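Local structure of transcriptional regulator (Aquifex aeolicus, 2EH3) at residues S11-F16 / E87-Y92; K59-L64 / E82-E87; K71-L76 / E120-K125; D114-F119 / L134-L139. The protein probably binds DNA through a helix-turn-helix motif and regulates transcription as a member of the TetR/AcrR family. All coordinates share one frame; numbering follows the deposited sequence.

Contact 1 of 4, residues S11-F16 / E87-Y92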
# COMPACT_ATOMS: atom_id res chain seq x y z
N SER A 11 -11.20 -19.75 8.26
CA SER A 11 -10.08 -18.90 8.70
C SER A 11 -10.02 -17.63 7.84
O SER A 11 -9.77 -16.53 8.35
CB SER A 11 -8.74 -19.66 8.64
OG SER A 11 -8.77 -20.83 9.45
N LYS A 12 -10.25 -17.77 6.55
CA LYS A 12 -10.24 -16.58 5.68
C LYS A 12 -11.35 -15.65 6.12
O LYS A 12 -11.16 -14.43 6.18
CB LYS A 12 -10.44 -16.98 4.20
CG LYS A 12 -9.18 -17.50 3.55
CD LYS A 12 -9.35 -17.71 2.04
CE LYS A 12 -10.18 -18.92 1.75
NZ LYS A 12 -9.91 -19.44 0.37
N GLU A 13 -12.51 -16.21 6.44
CA GLU A 13 -13.62 -15.39 6.89
C GLU A 13 -13.32 -14.66 8.20
O GLU A 13 -13.51 -13.44 8.27
CB GLU A 13 -14.89 -16.25 7.07
CG GLU A 13 -15.59 -16.56 5.76
CD GLU A 13 -15.89 -15.29 4.96
OE1 GLU A 13 -16.33 -14.28 5.58
OE2 GLU A 13 -15.70 -15.31 3.73
N LEU A 14 -12.84 -15.39 9.20
CA LEU A 14 -12.55 -14.75 10.48
C LEU A 14 -11.39 -13.75 10.39
O LEU A 14 -11.47 -12.69 10.98
CB LEU A 14 -12.24 -15.80 11.57
CG LEU A 14 -13.46 -16.65 11.91
CD1 LEU A 14 -13.07 -17.60 13.01
CD2 LEU A 14 -14.66 -15.76 12.30
N PHE A 15 -10.32 -14.09 9.67
CA PHE A 15 -9.20 -13.15 9.55
C PHE A 15 -9.66 -11.88 8.83
O PHE A 15 -9.22 -10.77 9.16
CB PHE A 15 -8.03 -13.76 8.77
CG PHE A 15 -7.34 -14.91 9.46
CD1 PHE A 15 -7.45 -15.11 10.84
CD2 PHE A 15 -6.55 -15.79 8.73
CE1 PHE A 15 -6.76 -16.17 11.48
CE2 PHE A 15 -5.85 -16.85 9.35
CZ PHE A 15 -5.96 -17.03 10.73
N PHE A 16 -10.51 -12.02 7.81
CA PHE A 16 -11.04 -10.87 7.08
C PHE A 16 -11.86 -10.00 8.02
O PHE A 16 -11.70 -8.77 8.07
CB PHE A 16 -11.92 -11.36 5.91
CG PHE A 16 -12.65 -10.25 5.19
CD1 PHE A 16 -11.95 -9.33 4.42
CD2 PHE A 16 -14.03 -10.13 5.29
CE1 PHE A 16 -12.61 -8.30 3.76
CE2 PHE A 16 -14.70 -9.11 4.64
CZ PHE A 16 -13.99 -8.20 3.87
N GLU A 87 -10.85 -12.92 -5.07
CA GLU A 87 -10.06 -13.22 -3.86
C GLU A 87 -9.91 -11.98 -2.97
O GLU A 87 -8.98 -11.91 -2.19
CB GLU A 87 -8.64 -13.69 -4.25
CG GLU A 87 -8.60 -14.90 -5.18
CD GLU A 87 -8.89 -16.21 -4.46
OE1 GLU A 87 -8.26 -16.46 -3.41
OE2 GLU A 87 -9.75 -16.98 -4.95
N LYS A 88 -10.86 -11.03 -3.02
CA LYS A 88 -10.67 -9.80 -2.25
C LYS A 88 -10.51 -9.95 -0.74
O LYS A 88 -9.85 -9.14 -0.10
CB LYS A 88 -11.76 -8.77 -2.59
CG LYS A 88 -13.18 -9.24 -2.38
CD LYS A 88 -14.12 -8.23 -3.04
CE LYS A 88 -15.51 -8.82 -3.19
NZ LYS A 88 -15.49 -10.10 -3.96
N LYS A 89 -11.09 -11.00 -0.15
CA LYS A 89 -10.90 -11.21 1.29
C LYS A 89 -9.45 -11.55 1.57
O LYS A 89 -8.87 -11.11 2.58
CB LYS A 89 -11.85 -12.32 1.79
CG LYS A 89 -13.32 -11.84 1.81
CD LYS A 89 -14.25 -12.90 2.37
CE LYS A 89 -15.71 -12.50 2.20
NZ LYS A 89 -16.07 -11.30 2.99
N VAL A 90 -8.82 -12.31 0.68
CA VAL A 90 -7.43 -12.66 0.88
C VAL A 90 -6.55 -11.43 0.60
O VAL A 90 -5.53 -11.26 1.25
CB VAL A 90 -7.02 -13.85 -0.02
CG1 VAL A 90 -5.53 -14.17 0.15
CG2 VAL A 90 -7.87 -15.06 0.34
N VAL A 91 -6.95 -10.59 -0.35
CA VAL A 91 -6.20 -9.39 -0.64
C VAL A 91 -6.20 -8.51 0.62
O VAL A 91 -5.18 -7.94 0.97
CB VAL A 91 -6.81 -8.60 -1.83
CG1 VAL A 91 -6.14 -7.23 -1.95
CG2 VAL A 91 -6.64 -9.41 -3.11
N TYR A 92 -7.34 -8.44 1.30
CA TYR A 92 -7.46 -7.65 2.52
C TYR A 92 -6.52 -8.23 3.60
O TYR A 92 -5.77 -7.49 4.26
CB TYR A 92 -8.93 -7.66 2.94
CG TYR A 92 -9.28 -6.72 4.04
CD1 TYR A 92 -9.01 -7.05 5.36
CD2 TYR A 92 -9.88 -5.49 3.77
CE1 TYR A 92 -9.32 -6.19 6.39
CE2 TYR A 92 -10.19 -4.62 4.78
CZ TYR A 92 -9.92 -4.97 6.09
OH TYR A 92 -10.22 -4.09 7.10
O HOH W 1 -10.24 -17.37 -1.54
O HOH W 2 -17.21 -11.68 5.51
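Phe16 and Tyr92 both hold CG anti to the backbone N (chi1 173° for Phe16), which carries their rings between helix 3-18 and helix 88-99. There they form a T-shaped pair: the edge of Phe16 is directed at the face of Tyr92, with ring centroids 5.1 Å apart and planes at 74°. Lys89 lies across Phe16 at about a right angle. Its CG stands over the ring centre, 3.8 Å from the centroid, in a CH-pi contact, so that one face of Phe16 is held by aliphatic chain while its rim meets Tyr92. A bend at the last torsion of Lys89 brings NZ back close to the ring. The same ammonium makes a long salt bridge to Glu13, OE1 and NZ being 4.0 Å apart, and water 2 closes this gap with bonds to both atoms. A second water spans Lys12 NZ and Glu87 OE1, although Lys12 also pairs with Glu9. The chain of Lys12 packs closely against Val90, with CD 3.5 Å from CG2. The hydroxyl of Tyr92 reaches Arg105 of the second subunit. The two segments cross at 51°, their axes 9.3 Å apart, and build a junction of the TetR fold, where the first helix of the DNA-binding headpiece rests on the C-terminal helical domain.

Contact 2 of 4, residues K59-L64 / E82-E87; sequences KKIISL and EVLYRE. With MG (magnesium ion), chain C.
Antiparallel helix packing in the TetR fold, here between the long helix 46-67 that leads out of the DNA-binding headpiece and helix 73-86, forms this contact; the short segments meet at 162°, their axes 10.9 Å apart. Val83 sits between two side chains of the facing helix. Its CG1 meets Ile61 CD1 at 3.9 Å, while CG2 lies 3.7 Å from Leu64 CD1, the Leu64 and Val83 side chains lying alongside one another and pointing opposite ways. Ile61 CD1 also approaches Leu84 CD2, and Phe80 adds a further partner for Ile61. At the end of helix 73-86 the apolar seam gives way to charge. Lys60, extended beyond CG, runs crosswise to Glu87, and Lys60 NZ donates to Glu87 OE2 at 2.8 Å, a salt bridge entering on the syn side but 35° out of the carboxylate plane. The other oxygen, OE1, is hydrogen-bonded to the Thr57 hydroxyl. With an alanine at Glu87, the Lys60 ammonium would probably lose its counter-charge and Thr57 this side-chain partner. Glu82 serves a magnesium ion together with Glu78: its OE2 binds the metal at 2.5 Å, while OE1 accepts a hydrogen bond from metal-bound water 3 at 2.7 Å.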
# COMPACT_ATOMS: atom_id res chain seq x y z
N LYS A 59 -0.85 -19.29 -5.79
CA LYS A 59 -0.89 -20.34 -6.81
C LYS A 59 -1.90 -20.03 -7.89
O LYS A 59 -1.68 -20.40 -9.04
CB LYS A 59 -1.15 -21.71 -6.18
CG LYS A 59 0.13 -22.32 -5.63
CD LYS A 59 -0.13 -23.52 -4.75
CE LYS A 59 1.16 -24.23 -4.45
NZ LYS A 59 2.23 -23.26 -4.08
N LYS A 60 -3.01 -19.38 -7.53
CA LYS A 60 -4.01 -19.01 -8.54
C LYS A 60 -3.39 -17.96 -9.45
O LYS A 60 -3.70 -17.90 -10.64
CB LYS A 60 -5.29 -18.45 -7.89
CG LYS A 60 -6.11 -19.51 -7.19
CD LYS A 60 -7.28 -18.93 -6.40
CE LYS A 60 -7.94 -20.04 -5.59
NZ LYS A 60 -8.86 -19.55 -4.52
N ILE A 61 -2.52 -17.12 -8.88
CA ILE A 61 -1.86 -16.08 -9.65
C ILE A 61 -0.83 -16.70 -10.59
O ILE A 61 -0.74 -16.32 -11.77
CB ILE A 61 -1.17 -15.05 -8.73
CG1 ILE A 61 -2.24 -14.34 -7.89
CG2 ILE A 61 -0.40 -14.02 -9.56
CD1 ILE A 61 -3.29 -13.62 -8.69
N ILE A 62 -0.07 -17.66 -10.08
CA ILE A 62 0.90 -18.35 -10.93
C ILE A 62 0.13 -19.00 -12.09
O ILE A 62 0.55 -18.90 -13.25
CB ILE A 62 1.66 -19.42 -10.12
CG1 ILE A 62 2.53 -18.70 -9.09
CG2 ILE A 62 2.51 -20.32 -11.04
CD1 ILE A 62 3.33 -19.65 -8.20
N SER A 63 -0.98 -19.68 -11.78
CA SER A 63 -1.79 -20.32 -12.83
C SER A 63 -2.28 -19.31 -13.86
O SER A 63 -2.27 -19.58 -15.06
CB SER A 63 -3.01 -21.01 -12.21
OG SER A 63 -2.60 -22.14 -11.48
N LEU A 64 -2.72 -18.15 -13.38
CA LEU A 64 -3.19 -17.10 -14.27
C LEU A 64 -2.12 -16.75 -15.30
O LEU A 64 -2.40 -16.65 -16.50
CB LEU A 64 -3.57 -15.86 -13.45
CG LEU A 64 -4.01 -14.61 -14.22
CD1 LEU A 64 -5.23 -14.00 -13.56
CD2 LEU A 64 -2.89 -13.60 -14.26
N GLU A 82 -9.72 -9.60 -12.24
CA GLU A 82 -10.87 -10.41 -11.90
C GLU A 82 -10.55 -11.39 -10.76
O GLU A 82 -11.34 -11.55 -9.83
CB GLU A 82 -11.36 -11.16 -13.14
CG GLU A 82 -12.06 -10.24 -14.13
CD GLU A 82 -12.20 -10.86 -15.49
OE1 GLU A 82 -11.57 -11.92 -15.72
OE2 GLU A 82 -12.90 -10.29 -16.38
N VAL A 83 -9.38 -12.04 -10.83
CA VAL A 83 -8.98 -12.98 -9.79
C VAL A 83 -8.77 -12.24 -8.48
O VAL A 83 -9.26 -12.69 -7.45
CB VAL A 83 -7.69 -13.74 -10.18
CG1 VAL A 83 -7.11 -14.49 -8.95
CG2 VAL A 83 -8.03 -14.71 -11.32
N LEU A 84 -8.06 -11.11 -8.49
CA LEU A 84 -7.88 -10.38 -7.24
C LEU A 84 -9.23 -10.00 -6.62
O LEU A 84 -9.40 -10.06 -5.40
CB LEU A 84 -7.04 -9.14 -7.45
CG LEU A 84 -5.60 -9.36 -7.90
CD1 LEU A 84 -4.94 -8.02 -8.22
CD2 LEU A 84 -4.83 -10.09 -6.80
N TYR A 85 -10.20 -9.60 -7.47
CA TYR A 85 -11.51 -9.20 -6.98
C TYR A 85 -12.23 -10.39 -6.35
O TYR A 85 -12.82 -10.26 -5.28
CB TYR A 85 -12.35 -8.58 -8.11
CG TYR A 85 -13.58 -7.86 -7.62
CD1 TYR A 85 -13.52 -6.50 -7.27
CD2 TYR A 85 -14.77 -8.54 -7.44
CE1 TYR A 85 -14.65 -5.82 -6.75
CE2 TYR A 85 -15.91 -7.88 -6.92
CZ TYR A 85 -15.83 -6.53 -6.58
OH TYR A 85 -16.94 -5.89 -6.08
N ARG A 86 -12.20 -11.54 -7.02
CA ARG A 86 -12.83 -12.76 -6.48
C ARG A 86 -12.17 -13.13 -5.14
O ARG A 86 -12.84 -13.60 -4.21
CB ARG A 86 -12.66 -13.95 -7.43
CG ARG A 86 -13.40 -13.85 -8.75
CD ARG A 86 -13.62 -15.25 -9.36
NE ARG A 86 -12.41 -16.06 -9.45
CZ ARG A 86 -11.52 -16.00 -10.43
NH1 ARG A 86 -11.69 -15.15 -11.44
NH2 ARG A 86 -10.45 -16.79 -10.41
N GLU A 87 -10.85 -12.92 -5.07
CA GLU A 87 -10.06 -13.22 -3.86
C GLU A 87 -9.91 -11.98 -2.97
O GLU A 87 -8.98 -11.91 -2.19
CB GLU A 87 -8.64 -13.69 -4.25
CG GLU A 87 -8.60 -14.90 -5.18
CD GLU A 87 -8.89 -16.21 -4.46
OE1 GLU A 87 -8.26 -16.46 -3.41
OE2 GLU A 87 -9.75 -16.98 -4.95
MG MG C . -13.37 -10.81 -18.77
O HOH W 3 -11.19 -11.63 -18.40

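Contact 3 of 4, residues K71-L76 / E120-K125. With MG (magnesium ion), chain B.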
# COMPACT_ATOMS: atom_id res chain seq x y z
N LYS A 71 -2.10 -14.13 -24.20
CA LYS A 71 -3.06 -13.02 -24.29
C LYS A 71 -2.35 -11.66 -24.42
O LYS A 71 -1.15 -11.53 -24.17
CB LYS A 71 -3.95 -12.95 -23.04
CG LYS A 71 -4.80 -14.18 -22.73
CD LYS A 71 -5.58 -14.66 -23.93
CE LYS A 71 -6.61 -15.73 -23.53
NZ LYS A 71 -6.05 -16.87 -22.73
N THR A 72 -3.10 -10.65 -24.84
CA THR A 72 -2.53 -9.31 -24.89
C THR A 72 -2.33 -8.84 -23.44
O THR A 72 -2.95 -9.34 -22.50
CB THR A 72 -3.50 -8.27 -25.53
OG1 THR A 72 -4.67 -8.15 -24.72
CG2 THR A 72 -3.92 -8.70 -26.92
N PRO A 73 -1.44 -7.88 -23.21
CA PRO A 73 -1.23 -7.40 -21.85
C PRO A 73 -2.54 -6.91 -21.20
O PRO A 73 -2.80 -7.18 -20.04
CB PRO A 73 -0.24 -6.24 -22.04
CG PRO A 73 0.58 -6.73 -23.15
CD PRO A 73 -0.43 -7.31 -24.13
N GLU A 74 -3.37 -6.21 -21.98
CA GLU A 74 -4.64 -5.69 -21.48
C GLU A 74 -5.55 -6.82 -21.02
O GLU A 74 -6.21 -6.73 -19.97
CB GLU A 74 -5.32 -4.85 -22.57
CG GLU A 74 -4.44 -3.66 -22.99
CD GLU A 74 -3.69 -3.87 -24.31
OE1 GLU A 74 -2.94 -4.87 -24.48
OE2 GLU A 74 -3.84 -3.01 -25.19
N GLU A 75 -5.63 -7.88 -21.81
CA GLU A 75 -6.49 -9.00 -21.42
C GLU A 75 -5.91 -9.81 -20.25
O GLU A 75 -6.65 -10.31 -19.39
CB GLU A 75 -6.76 -9.88 -22.63
CG GLU A 75 -7.75 -9.20 -23.62
CD GLU A 75 -9.17 -8.98 -23.07
OE1 GLU A 75 -9.73 -9.92 -22.50
OE2 GLU A 75 -9.72 -7.87 -23.25
N LEU A 76 -4.59 -9.97 -20.22
CA LEU A 76 -3.99 -10.68 -19.08
C LEU A 76 -4.30 -9.86 -17.81
O LEU A 76 -4.68 -10.42 -16.77
CB LEU A 76 -2.46 -10.77 -19.25
CG LEU A 76 -1.76 -11.32 -18.00
CD1 LEU A 76 -2.04 -12.80 -17.86
CD2 LEU A 76 -0.24 -11.03 -18.11
N GLU A 120 6.97 -9.20 -15.56
CA GLU A 120 8.08 -8.69 -16.36
C GLU A 120 8.43 -9.63 -17.47
O GLU A 120 8.62 -9.20 -18.63
CB GLU A 120 9.33 -8.46 -15.52
CG GLU A 120 9.30 -7.16 -14.84
CD GLU A 120 10.64 -6.70 -14.37
OE1 GLU A 120 10.61 -5.65 -13.72
OE2 GLU A 120 11.70 -7.35 -14.63
N LYS A 121 8.53 -10.92 -17.14
CA LYS A 121 8.88 -11.95 -18.12
C LYS A 121 7.88 -11.93 -19.26
O LYS A 121 8.24 -12.04 -20.43
CB LYS A 121 8.91 -13.34 -17.48
CG LYS A 121 10.09 -13.53 -16.52
CD LYS A 121 10.24 -14.97 -16.02
CE LYS A 121 11.09 -15.03 -14.73
NZ LYS A 121 12.37 -14.26 -14.82
N PHE A 122 6.61 -11.85 -18.92
CA PHE A 122 5.55 -11.78 -19.94
C PHE A 122 5.73 -10.54 -20.83
O PHE A 122 5.61 -10.59 -22.08
CB PHE A 122 4.19 -11.77 -19.22
CG PHE A 122 3.04 -11.35 -20.08
CD1 PHE A 122 2.37 -12.27 -20.89
CD2 PHE A 122 2.61 -10.02 -20.09
CE1 PHE A 122 1.30 -11.87 -21.68
CE2 PHE A 122 1.54 -9.59 -20.88
CZ PHE A 122 0.89 -10.53 -21.68
N LEU A 123 6.04 -9.40 -20.23
CA LEU A 123 6.20 -8.18 -21.01
C LEU A 123 7.48 -8.13 -21.83
O LEU A 123 7.54 -7.36 -22.78
CB LEU A 123 6.14 -6.96 -20.10
CG LEU A 123 4.76 -6.68 -19.50
CD1 LEU A 123 4.93 -5.63 -18.43
CD2 LEU A 123 3.78 -6.23 -20.58
N GLU A 124 8.49 -8.93 -21.48
CA GLU A 124 9.76 -8.89 -22.24
C GLU A 124 9.60 -9.40 -23.65
O GLU A 124 10.41 -9.04 -24.52
CB GLU A 124 10.86 -9.70 -21.53
CG GLU A 124 11.46 -9.10 -20.24
CD GLU A 124 12.37 -7.87 -20.46
OE1 GLU A 124 12.95 -7.67 -21.54
OE2 GLU A 124 12.51 -7.13 -19.46
N LYS A 125 8.57 -10.20 -23.89
CA LYS A 125 8.34 -10.76 -25.20
C LYS A 125 8.13 -9.69 -26.24
O LYS A 125 8.86 -9.65 -27.24
CB LYS A 125 7.15 -11.74 -25.18
CG LYS A 125 7.35 -12.88 -24.19
CD LYS A 125 6.70 -14.17 -24.68
CE LYS A 125 6.94 -15.32 -23.72
NZ LYS A 125 8.39 -15.70 -23.63
MG MG B . -11.81 -8.73 -22.27
O HOH W 4 -12.05 -9.34 -24.57
O HOH W 5 -12.37 -6.51 -22.84
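Apolar packing centres on Phe122, whose ring projects from helix 105-126 into the start of helix 73-86. Leu76 comes from the opposite direction and sets CD2 over the middle of one ring face, 3.5 Å from the centroid and 10° off the normal, a well-centred CH-pi contact. Both residues hold CG anti to the backbone N (chi1 171° for Leu76, 165° for Phe122), which helps to turn the two side chains toward one another. The Pro73 side chain runs crosswise to that of Phe122, with CG 3.8 Å from Phe122 CE2, and touches Leu123 CD2 as well. Around the ring edge, near its plane, lies backbone: the carbonyl oxygen of Lys71 comes within 3.4 Å of Phe122 CZ. A serine replacing Phe122 would probably open a gap beneath Leu76 and leave Pro73 with little side-chain packing from this helix. These helices belong to the all-helical C-terminal domain of the TetR fold, and Leu64 and Phe65 of helix 46-67 also pack on Leu76. No hydrogen bond crosses between the segments; at the helix start Thr72 is the N-cap and its OG1 accepts from Glu75 N at 3.1 Å. Metal binding falls to Glu75, bent at chi2 so that its carboxylate grips a magnesium ion with OE1 at 2.4 Å and OE2 at 2.5 Å; waters 4 and 5 and Glu78 are also ligands.

Contact 4 of 4, residues D114-F119 / L134-L139; sequences DAKRRF and LSEIIL
Phe119 and Lys116 meet helix 131-152 within the C-terminal helical domain of the TetR fold, the two segments running at 126° with axes 9.9 Å apart. The Phe119 side chain stands roughly perpendicular to that of Ile138, and Ile138 CB lies at the ring edge, 3.7 Å from CE2. Ser135 and Leu139 approach the same ring obliquely. Lys116 runs its aliphatic part over Leu139, where Lys116 CG and Leu139 CD1 are pressed to 3.5 Å, tighter than usual for two carbons. Bends at its third and fourth torsions (chi3 98°) then turn the ammonium toward Glu136, giving a salt bridge of 3.3 Å from Lys116 NZ to Glu136 OE2, weak as a hydrogen bond. That carboxylate has its strongest partner in Tyr149 of the second subunit and also pairs with Lys163 of that subunit, so the contact borders the dimer interface, where Gln144 of the second subunit packs on Leu139. Farther out, Leu77 of helix 73-86 touches both Phe119 and Ile138, while Phe65 of helix 46-67 touches Phe119. The hydroxyl of Ser135 is engaged by Glu132 and Glu120. On the side of helix 105-126 turned from helix 131-152, Asp114 joins Arg117 and Arg118 in a salt-bridge network and also bonds His58. Arg118 NE gives the straighter bond, 2.9 Å to Asp114 OD2, which lies in the guanidinium plane.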
# COMPACT_ATOMS: atom_id res chain seq x y z
N ASP A 114 7.48 -11.84 -6.71
CA ASP A 114 7.29 -12.96 -7.63
C ASP A 114 6.31 -12.60 -8.72
O ASP A 114 6.54 -12.91 -9.89
CB ASP A 114 6.77 -14.21 -6.92
CG ASP A 114 6.67 -15.40 -7.87
OD1 ASP A 114 7.73 -15.89 -8.32
OD2 ASP A 114 5.55 -15.83 -8.20
N ALA A 115 5.21 -11.95 -8.35
CA ALA A 115 4.23 -11.55 -9.35
C ALA A 115 4.89 -10.57 -10.32
O ALA A 115 4.66 -10.63 -11.53
CB ALA A 115 3.03 -10.87 -8.67
N LYS A 116 5.71 -9.66 -9.78
CA LYS A 116 6.39 -8.68 -10.62
C LYS A 116 7.35 -9.36 -11.60
O LYS A 116 7.38 -9.00 -12.78
CB LYS A 116 7.18 -7.68 -9.76
CG LYS A 116 7.58 -6.43 -10.53
CD LYS A 116 8.02 -5.34 -9.57
CE LYS A 116 9.53 -5.29 -9.43
NZ LYS A 116 10.16 -4.71 -10.64
N ARG A 117 8.10 -10.35 -11.11
CA ARG A 117 9.03 -11.07 -11.98
C ARG A 117 8.28 -11.77 -13.11
O ARG A 117 8.70 -11.71 -14.27
CB ARG A 117 9.83 -12.13 -11.20
CG ARG A 117 10.94 -11.57 -10.31
CD ARG A 117 11.90 -12.69 -9.85
NE ARG A 117 11.23 -13.75 -9.09
CZ ARG A 117 10.96 -13.68 -7.78
NH1 ARG A 117 11.30 -12.60 -7.09
NH2 ARG A 117 10.34 -14.68 -7.17
N ARG A 118 7.14 -12.39 -12.79
CA ARG A 118 6.38 -13.07 -13.82
C ARG A 118 5.77 -12.11 -14.83
O ARG A 118 5.74 -12.39 -16.04
CB ARG A 118 5.27 -13.92 -13.18
CG ARG A 118 5.83 -15.05 -12.39
CD ARG A 118 4.73 -15.81 -11.70
NE ARG A 118 5.28 -16.89 -10.88
CZ ARG A 118 5.55 -18.11 -11.35
NH1 ARG A 118 5.33 -18.39 -12.63
NH2 ARG A 118 6.04 -19.03 -10.54
N PHE A 119 5.27 -10.99 -14.34
CA PHE A 119 4.70 -10.01 -15.22
C PHE A 119 5.80 -9.45 -16.13
O PHE A 119 5.59 -9.25 -17.34
CB PHE A 119 4.06 -8.91 -14.37
CG PHE A 119 3.31 -7.90 -15.17
CD1 PHE A 119 2.57 -8.26 -16.30
CD2 PHE A 119 3.33 -6.56 -14.77
CE1 PHE A 119 1.86 -7.30 -17.02
CE2 PHE A 119 2.63 -5.60 -15.47
CZ PHE A 119 1.89 -5.96 -16.60
N LEU A 134 7.29 -0.74 -17.35
CA LEU A 134 5.86 -1.02 -17.42
C LEU A 134 5.41 -1.85 -16.24
O LEU A 134 4.29 -1.66 -15.74
CB LEU A 134 5.54 -1.78 -18.71
CG LEU A 134 5.56 -0.97 -20.00
CD1 LEU A 134 5.59 -1.93 -21.23
CD2 LEU A 134 4.32 -0.07 -20.01
N SER A 135 6.25 -2.77 -15.78
CA SER A 135 5.81 -3.61 -14.66
C SER A 135 5.59 -2.76 -13.41
O SER A 135 4.63 -3.02 -12.69
CB SER A 135 6.83 -4.73 -14.37
OG SER A 135 8.03 -4.22 -13.80
N GLU A 136 6.46 -1.77 -13.17
CA GLU A 136 6.36 -0.88 -12.02
C GLU A 136 5.10 -0.03 -12.13
O GLU A 136 4.31 0.11 -11.17
CB GLU A 136 7.56 0.06 -11.97
CG GLU A 136 8.92 -0.63 -11.88
CD GLU A 136 9.34 -0.99 -10.47
OE1 GLU A 136 8.51 -0.85 -9.53
OE2 GLU A 136 10.49 -1.43 -10.32
N ILE A 137 4.92 0.57 -13.31
CA ILE A 137 3.75 1.41 -13.54
C ILE A 137 2.44 0.65 -13.38
O ILE A 137 1.53 1.07 -12.65
CB ILE A 137 3.75 1.98 -14.97
CG1 ILE A 137 4.93 2.94 -15.18
CG2 ILE A 137 2.41 2.69 -15.22
CD1 ILE A 137 5.18 3.30 -16.65
N ILE A 138 2.34 -0.47 -14.07
CA ILE A 138 1.11 -1.23 -14.05
C ILE A 138 0.81 -1.87 -12.72
O ILE A 138 -0.34 -1.84 -12.26
CB ILE A 138 1.12 -2.24 -15.20
CG1 ILE A 138 1.14 -1.45 -16.52
CG2 ILE A 138 -0.13 -3.14 -15.14
CD1 ILE A 138 1.35 -2.31 -17.76
N LEU A 139 1.81 -2.45 -12.05
CA LEU A 139 1.53 -3.01 -10.73
C LEU A 139 1.13 -1.89 -9.77
O LEU A 139 0.26 -2.08 -8.93
CB LEU A 139 2.74 -3.76 -10.17
CG LEU A 139 3.01 -5.13 -10.79
CD1 LEU A 139 4.18 -5.79 -10.04
CD2 LEU A 139 1.79 -6.01 -10.68

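In the fold
The four contacts trace the chain from headpiece to the far end of the C-terminal domain. Contacts 1 and 2, 14 Å apart between centres, share Glu87 where helix 73-86 gives way to helix 88-99, and contact 2 closes within the span of chain that contact 1 brackets. Contacts 2 and 3 both use helix 73-86, touching through Leu64 and Leu76. Contacts 3 and 4 share helix 105-126, have centres 10 Å apart and interleave in sequence. The centres of contacts 1 and 3 are about 28 Å apart, on opposite sides of the chain's centre. Helix packing thus continues from the predicted DNA-binding headpiece, past the two magnesium ions, to the dimer-facing helix 131-152.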